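Local coordinates for polyketide synthase/nonribosomal peptide synthetase hybrid RzxB (Pseudomonas fluorescens, PDB 5IL6), which probably dehydrates beta-hydroxyacyl intermediates during polyketide chain assembly, through the double-hotdog dehydratase domain of a trans-AT rhizoxin synthase, at residues L27-F33 with G97-L103; G109-I115 with H127-S133. One frame throughout, in Å; residues are numbered along the deposited sequence.

Contact 1 of 2, residues L27-F33 with G97-L103; sequences LRYLSRF and GELFLEL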
loop_
_atom_site.group_PDB
_atom_site.type_symbol
_atom_site.label_atom_id
_atom_site.label_comp_id
_atom_site.label_asym_id
_atom_site.label_seq_id
_atom_site.Cartn_x
_atom_site.Cartn_y
_atom_site.Cartn_z
ATOM N N LEU A 27 6.322 -21.920 -6.041
ATOM C CA LEU A 27 6.618 -20.639 -6.668
ATOM C C LEU A 27 7.172 -19.665 -5.638
ATOM O O LEU A 27 6.683 -19.582 -4.507
ATOM C CB LEU A 27 5.361 -20.065 -7.319
ATOM C CG LEU A 27 4.785 -20.899 -8.466
ATOM C CD1 LEU A 27 3.523 -20.254 -9.007
ATOM C CD2 LEU A 27 5.806 -21.107 -9.584
ATOM N N ARG A 28 8.218 -18.939 -6.028
ATOM C CA ARG A 28 8.904 -18.051 -5.104
ATOM C C ARG A 28 9.630 -16.974 -5.894
ATOM O O ARG A 28 10.108 -17.216 -7.006
ATOM C CB ARG A 28 9.881 -18.832 -4.227
ATOM C CG ARG A 28 10.532 -18.027 -3.118
ATOM C CD ARG A 28 11.315 -18.942 -2.197
ATOM N NE ARG A 28 12.159 -19.850 -2.974
ATOM C CZ ARG A 28 13.488 -19.903 -2.932
ATOM N NH1 ARG A 28 14.186 -19.111 -2.127
ATOM N NH2 ARG A 28 14.125 -20.773 -3.702
ATOM N N TYR A 29 9.733 -15.793 -5.289
ATOM C CA TYR A 29 10.313 -14.627 -5.937
ATOM C C TYR A 29 11.237 -13.918 -4.956
ATOM O O TYR A 29 11.087 -14.039 -3.738
ATOM C CB TYR A 29 9.217 -13.674 -6.434
ATOM C CG TYR A 29 8.155 -14.378 -7.245
ATOM C CD1 TYR A 29 7.079 -14.999 -6.623
ATOM C CD2 TYR A 29 8.238 -14.442 -8.627
ATOM C CE1 TYR A 29 6.111 -15.655 -7.356
ATOM C CE2 TYR A 29 7.273 -15.098 -9.371
ATOM C CZ TYR A 29 6.213 -15.703 -8.727
ATOM O OH TYR A 29 5.246 -16.357 -9.455
ATOM N N LEU A 30 12.203 -13.186 -5.504
ATOM C CA LEU A 30 13.232 -12.545 -4.700
ATOM C C LEU A 30 13.516 -11.158 -5.253
ATOM O O LEU A 30 13.736 -11.000 -6.457
ATOM C CB LEU A 30 14.514 -13.388 -4.685
ATOM C CG LEU A 30 15.794 -12.742 -4.145
ATOM C CD1 LEU A 30 15.589 -12.183 -2.744
ATOM C CD2 LEU A 30 16.925 -13.761 -4.153
ATOM N N SER A 31 13.486 -10.161 -4.374
ATOM C CA SER A 31 13.959 -8.819 -4.679
ATOM C C SER A 31 15.047 -8.445 -3.682
ATOM O O SER A 31 14.927 -8.723 -2.485
ATOM C CB SER A 31 12.821 -7.797 -4.625
ATOM O OG SER A 31 11.716 -8.228 -5.399
ATOM N N ARG A 32 16.116 -7.831 -4.183
ATOM C CA ARG A 32 17.214 -7.363 -3.345
ATOM C C ARG A 32 17.278 -5.848 -3.443
ATOM O O ARG A 32 17.476 -5.301 -4.534
ATOM C CB ARG A 32 18.546 -7.987 -3.763
ATOM C CG ARG A 32 19.702 -7.599 -2.845
ATOM C CD ARG A 32 20.973 -8.382 -3.134
ATOM N NE ARG A 32 20.759 -9.829 -3.075
ATOM C CZ ARG A 32 20.561 -10.616 -4.130
ATOM N NH1 ARG A 32 20.549 -10.115 -5.359
ATOM N NH2 ARG A 32 20.376 -11.918 -3.957
ATOM N N PHE A 33 17.108 -5.178 -2.311
ATOM C CA PHE A 33 17.110 -3.725 -2.248
ATOM C C PHE A 33 18.416 -3.228 -1.642
ATOM O O PHE A 33 18.997 -3.872 -0.765
ATOM C CB PHE A 33 15.930 -3.213 -1.419
ATOM C CG PHE A 33 14.591 -3.674 -1.923
ATOM C CD1 PHE A 33 13.979 -3.034 -2.985
ATOM C CD2 PHE A 33 13.948 -4.749 -1.332
ATOM C CE1 PHE A 33 12.747 -3.457 -3.452
ATOM C CE2 PHE A 33 12.717 -5.178 -1.794
ATOM C CZ PHE A 33 12.115 -4.529 -2.854
ATOM N N GLY A 97 19.474 -7.063 2.104
ATOM C CA GLY A 97 18.431 -6.425 1.329
ATOM C C GLY A 97 17.479 -7.376 0.647
ATOM O O GLY A 97 16.674 -6.933 -0.177
ATOM N N GLU A 98 17.528 -8.665 0.974
ATOM C CA GLU A 98 16.784 -9.682 0.238
ATOM C C GLU A 98 15.418 -9.894 0.878
ATOM O O GLU A 98 15.322 -10.194 2.074
ATOM C CB GLU A 98 17.569 -10.993 0.204
ATOM C CG GLU A 98 18.867 -10.908 -0.582
ATOM C CD GLU A 98 19.631 -12.221 -0.601
ATOM O OE1 GLU A 98 19.502 -13.004 0.362
ATOM O OE2 GLU A 98 20.366 -12.468 -1.578
ATOM N N LEU A 99 14.368 -9.750 0.073
ATOM C CA LEU A 99 12.992 -9.957 0.501
ATOM C C LEU A 99 12.362 -11.008 -0.403
ATOM O O LEU A 99 12.297 -10.823 -1.623
ATOM C CB LEU A 99 12.203 -8.645 0.446
ATOM C CG LEU A 99 10.876 -8.559 1.202
ATOM C CD1 LEU A 99 11.047 -8.884 2.674
ATOM C CD2 LEU A 99 10.301 -7.168 1.049
ATOM N N PHE A 100 11.898 -12.099 0.195
ATOM C CA PHE A 100 11.324 -13.220 -0.533
ATOM C C PHE A 100 9.802 -13.164 -0.497
ATOM O O PHE A 100 9.205 -12.704 0.476
ATOM C CB PHE A 100 11.795 -14.544 0.067
ATOM C CG PHE A 100 13.274 -14.763 -0.040
ATOM C CD1 PHE A 100 14.135 -14.237 0.908
ATOM C CD2 PHE A 100 13.804 -15.500 -1.083
ATOM C CE1 PHE A 100 15.498 -14.435 0.814
ATOM C CE2 PHE A 100 15.166 -15.705 -1.181
ATOM C CZ PHE A 100 16.013 -15.171 -0.231
ATOM N N LEU A 101 9.179 -13.640 -1.574
ATOM C CA LEU A 101 7.729 -13.790 -1.645
ATOM C C LEU A 101 7.417 -15.212 -2.082
ATOM O O LEU A 101 7.856 -15.644 -3.153
ATOM C CB LEU A 101 7.103 -12.785 -2.616
ATOM C CG LEU A 101 5.567 -12.758 -2.680
ATOM C CD1 LEU A 101 5.088 -11.374 -3.087
ATOM C CD2 LEU A 101 4.999 -13.800 -3.642
ATOM N N GLU A 102 6.667 -15.936 -1.255
ATOM C CA GLU A 102 6.247 -17.298 -1.559
ATOM C C GLU A 102 4.779 -17.302 -1.958
ATOM O O GLU A 102 3.947 -16.689 -1.284
ATOM C CB GLU A 102 6.467 -18.224 -0.364
ATOM C CG GLU A 102 7.867 -18.802 -0.286
ATOM C CD GLU A 102 8.082 -19.652 0.957
ATOM O OE1 GLU A 102 7.085 -20.024 1.610
ATOM O OE2 GLU A 102 9.250 -19.951 1.277
ATOM N N LEU A 103 4.472 -17.996 -3.053
ATOM C CA LEU A 103 3.123 -18.058 -3.602
ATOM C C LEU A 103 2.720 -19.517 -3.744
ATOM O O LEU A 103 3.411 -20.291 -4.413
ATOM C CB LEU A 103 3.060 -17.346 -4.956
ATOM C CG LEU A 103 1.698 -16.876 -5.472
ATOM C CD1 LEU A 103 1.912 -15.988 -6.686
ATOM C CD2 LEU A 103 0.781 -18.037 -5.825
HETATM O O HOH W 1 3.654 -22.687 -5.462
#

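Contact 2 of 2, residues G109-I115 with H127-S133; sequences GDYRIGI and HCQARAS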
loop_
_atom_site.group_PDB
_atom_site.type_symbol
_atom_site.label_atom_id
_atom_site.label_comp_id
_atom_site.label_asym_id
_atom_site.label_seq_id
_atom_site.Cartn_x
_atom_site.Cartn_y
_atom_site.Cartn_z
ATOM N N GLY A 109 -7.721 -21.529 -7.727
ATOM C CA GLY A 109 -8.039 -20.117 -7.638
ATOM C C GLY A 109 -7.890 -19.506 -6.264
ATOM O O GLY A 109 -8.244 -18.337 -6.082
ATOM N N ASP A 110 -7.378 -20.253 -5.289
ATOM C CA ASP A 110 -7.206 -19.772 -3.919
ATOM C C ASP A 110 -5.709 -19.705 -3.634
ATOM O O ASP A 110 -5.070 -20.727 -3.370
ATOM C CB ASP A 110 -7.933 -20.685 -2.936
ATOM C CG ASP A 110 -7.593 -20.380 -1.489
ATOM O OD1 ASP A 110 -7.206 -19.231 -1.191
ATOM O OD2 ASP A 110 -7.720 -21.296 -0.649
ATOM N N TYR A 111 -5.155 -18.496 -3.677
ATOM C CA TYR A 111 -3.720 -18.282 -3.550
ATOM C C TYR A 111 -3.360 -17.782 -2.156
ATOM O O TYR A 111 -4.109 -17.016 -1.541
ATOM C CB TYR A 111 -3.238 -17.282 -4.601
ATOM C CG TYR A 111 -3.766 -17.586 -5.985
ATOM C CD1 TYR A 111 -3.260 -18.651 -6.723
ATOM C CD2 TYR A 111 -4.782 -16.822 -6.547
ATOM C CE1 TYR A 111 -3.744 -18.938 -7.986
ATOM C CE2 TYR A 111 -5.274 -17.101 -7.808
ATOM C CZ TYR A 111 -4.754 -18.163 -8.524
ATOM O OH TYR A 111 -5.243 -18.445 -9.781
ATOM N N ARG A 112 -2.201 -18.223 -1.668
ATOM C CA ARG A 112 -1.665 -17.821 -0.374
ATOM C C ARG A 112 -0.282 -17.223 -0.583
ATOM O O ARG A 112 0.536 -17.788 -1.317
ATOM C CB ARG A 112 -1.593 -19.017 0.583
ATOM C CG ARG A 112 -2.916 -19.739 0.746
ATOM C CD ARG A 112 -3.952 -18.856 1.426
ATOM N NE ARG A 112 -5.278 -19.468 1.410
ATOM C CZ ARG A 112 -5.796 -20.208 2.388
ATOM N NH1 ARG A 112 -5.115 -20.438 3.503
ATOM N NH2 ARG A 112 -7.015 -20.711 2.248
ATOM N N ILE A 113 -0.023 -16.088 0.064
ATOM C CA ILE A 113 1.234 -15.369 -0.094
ATOM C C ILE A 113 1.871 -15.132 1.268
ATOM O O ILE A 113 1.185 -14.801 2.242
ATOM C CB ILE A 113 1.031 -14.025 -0.822
ATOM C CG1 ILE A 113 0.439 -14.264 -2.210
ATOM C CG2 ILE A 113 2.353 -13.266 -0.914
ATOM C CD1 ILE A 113 -1.065 -14.109 -2.256
ATOM N N GLY A 114 3.182 -15.287 1.321
ATOM C CA GLY A 114 3.962 -14.833 2.461
ATOM C C GLY A 114 5.197 -14.103 1.985
ATOM O O GLY A 114 5.851 -14.523 1.033
ATOM N N ILE A 115 5.503 -12.995 2.654
ATOM C CA ILE A 115 6.683 -12.186 2.362
ATOM C C ILE A 115 7.566 -12.201 3.599
ATOM O O ILE A 115 7.099 -11.891 4.700
ATOM C CB ILE A 115 6.307 -10.744 1.974
ATOM C CG1 ILE A 115 5.417 -10.745 0.727
ATOM C CG2 ILE A 115 7.565 -9.902 1.741
ATOM C CD1 ILE A 115 4.875 -9.378 0.343
ATOM N N HIS A 127 7.108 -10.918 7.204
ATOM C CA HIS A 127 6.809 -9.492 7.154
ATOM C C HIS A 127 5.396 -9.192 6.687
ATOM O O HIS A 127 4.814 -8.192 7.119
ATOM C CB HIS A 127 7.802 -8.778 6.230
ATOM C CG HIS A 127 9.182 -8.665 6.798
ATOM N ND1 HIS A 127 9.517 -7.732 7.756
ATOM C CD2 HIS A 127 10.311 -9.369 6.547
ATOM C CE1 HIS A 127 10.795 -7.865 8.068
ATOM N NE2 HIS A 127 11.298 -8.851 7.350
ATOM N N CYS A 128 4.831 -10.029 5.824
ATOM C CA CYS A 128 3.498 -9.797 5.293
ATOM C C CYS A 128 2.898 -11.132 4.885
ATOM O O CYS A 128 3.602 -12.011 4.380
ATOM C CB CYS A 128 3.528 -8.836 4.097
ATOM S SG CYS A 128 1.892 -8.433 3.416
ATOM N N GLN A 129 1.598 -11.272 5.113
ATOM C CA GLN A 129 0.869 -12.492 4.811
ATOM C C GLN A 129 -0.502 -12.104 4.284
ATOM O O GLN A 129 -1.117 -11.161 4.787
ATOM C CB GLN A 129 0.749 -13.375 6.061
ATOM C CG GLN A 129 -0.126 -14.608 5.914
ATOM C CD GLN A 129 -0.537 -15.172 7.257
ATOM O OE1 GLN A 129 -0.122 -16.268 7.639
ATOM N NE2 GLN A 129 -1.355 -14.421 7.988
ATOM N N ALA A 130 -0.967 -12.809 3.258
ATOM C CA ALA A 130 -2.272 -12.517 2.685
ATOM C C ALA A 130 -2.716 -13.700 1.840
ATOM O O ALA A 130 -1.955 -14.638 1.591
ATOM C CB ALA A 130 -2.238 -11.236 1.845
ATOM N N ARG A 131 -3.966 -13.632 1.393
ATOM C CA ARG A 131 -4.513 -14.559 0.416
ATOM C C ARG A 131 -5.064 -13.748 -0.747
ATOM O O ARG A 131 -5.447 -12.586 -0.581
ATOM C CB ARG A 131 -5.609 -15.457 1.021
ATOM C CG ARG A 131 -6.972 -14.793 1.115
ATOM C CD ARG A 131 -8.004 -15.682 1.778
ATOM N NE ARG A 131 -9.353 -15.233 1.431
ATOM C CZ ARG A 131 -10.231 -14.709 2.283
ATOM N NH1 ARG A 131 -9.934 -14.566 3.569
ATOM N NH2 ARG A 131 -11.427 -14.334 1.849
ATOM N N ALA A 132 -5.076 -14.354 -1.931
ATOM C CA ALA A 132 -5.478 -13.643 -3.133
ATOM C C ALA A 132 -6.376 -14.526 -3.988
ATOM O O ALA A 132 -6.506 -15.734 -3.768
ATOM C CB ALA A 132 -4.258 -13.179 -3.935
ATOM N N SER A 133 -6.997 -13.894 -4.976
ATOM C CA SER A 133 -7.884 -14.563 -5.923
ATOM C C SER A 133 -8.107 -13.606 -7.089
ATOM O O SER A 133 -7.583 -12.488 -7.108
ATOM C CB SER A 133 -9.204 -14.962 -5.263
ATOM O OG SER A 133 -9.906 -13.818 -4.809
HETATM O O HOH W 2 -7.972 -16.868 -1.786
#

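Contact 1 of 2, residues L27-F33 with G97-L103
Leu30 and Phe100, a non-hydrogen-bonded antiparallel pair, meet through a CH-pi contact: Leu30 CD1 stands 3.9 Å from the centroid of the Phe100 ring, over its face. With CG anti to the backbone N (chi1 167°), the second torsion of Leu30 swings CD1 over the ring. The Arg28 guanidinium runs beside the same ring, the two planes 14° apart, while its NH2 is claimed by Asp23 in a salt bridge.

Charge pairing closes the other end. Arg32 bends at chi3, and its NE and NH2 converge on Glu98 OE2 in a salt bridge; the NE bond is weak at 3.1 Å, and the NH2 approach, 2.4 Å, is doubtfully short. A leucine in place of Arg32 would probably leave the Glu98 carboxylate without its cationic mate and free to turn.

From Tyr29 to Phe33 the backbones bond in antiparallel register, as between Leu99 N and Ser31 O (2.8 Å); water 1 links Leu27 N to Leu103 O.

On the other face, Tyr29 CD1 packs 3.8 Å from Leu101 CD2. This largely apolar side, where Leu16 and His18 hold Ser31 OG, meets helix 53-67, Tyr29 on Ala67 and Leu101 on Met59, while strand 98-105 passes on to strand 110-118, consistent with a hotdog sheet wrapped against its central helix.

Contact 2 of 2, residues G109-I115 with H127-S133
Tyr111 and Ala132 form a hydrogen-bonded antiparallel pair on the face they share with Ile113, Ala130, Ile115 and Cys128; Arg112, Arg131 and Gln129 lie on the other.

Ile113 can be followed outward on the apolar face. Its CB sits 3.9 Å from Ala130 O, beside the backbone bond that Ile113 N makes to that same oxygen. CG1 lies opposite the carbonyl carbon (chi1 -60°), and the chain then turns so that CD1 lies 3.7 Å from Ala132 CB and also near Ala130 O. The other branch, CG2, leads away from this strand to Leu101 of strand 98-105. One isoleucine thereby packs against both flanking strands.

The Tyr111 ring passes the Ala132 carbonyl, with CD2 3.4 Å from Ala132 O and Ser133 at its edge.

On the polar face Arg112, exposed and poorly ordered, grips Asp110 side-on. NE goes to OD1, almost straight at 173°, and NH2 to OD2 at 3.0 Å, one nitrogen to each oxygen. Water 2 donates to Asp110 OD1 and to Ala132 O, carrying this cluster across to the partner strand. The CD of Arg112 lies 3.8 Å from Arg131 CB; the two chains run side by side there, and the Arg131 guanidinium goes on to a salt bridge with Asp82.

At the far end Ile115 O accepts from both His127 N (2.7 Å) and Cys128 N, the two residues facing one in a classic beta bulge.

The hairpin lies between strand 98-105 and strand 77-85, with Ala130 on Ile80 and Leu83. Its apolar face rests on helix 53-67, where Ile113 and Ile115 touch Ile60 and Cys128 touches Met56, as expected for the central helix of a hotdog fold.

How the contacts relate
Glu102 N probably bonds to Gly114 O, 2.8 Å away, and this joins contact 1 to contact 2: they are consecutive steps, since strands 98-105 and 110-118 are neighbours. Both are partly buried and turn a largely apolar face to helix 53-67, with Leu99 against Ile115 carrying that packing from one to the other. Their outward faces differ, so the chemistry varies while the antiparallel backbone pattern persists. Contact 1, nearer the sheet margin, joins its strands by a cross-strand salt bridge and an aromatic contact. Contact 2, further in, has no ion pair between its two strands: Arg112 pairs with Asp110 inside 109-115, Arg131 turns to Asp82 of strand 77-85, and a water bridges to 127-133.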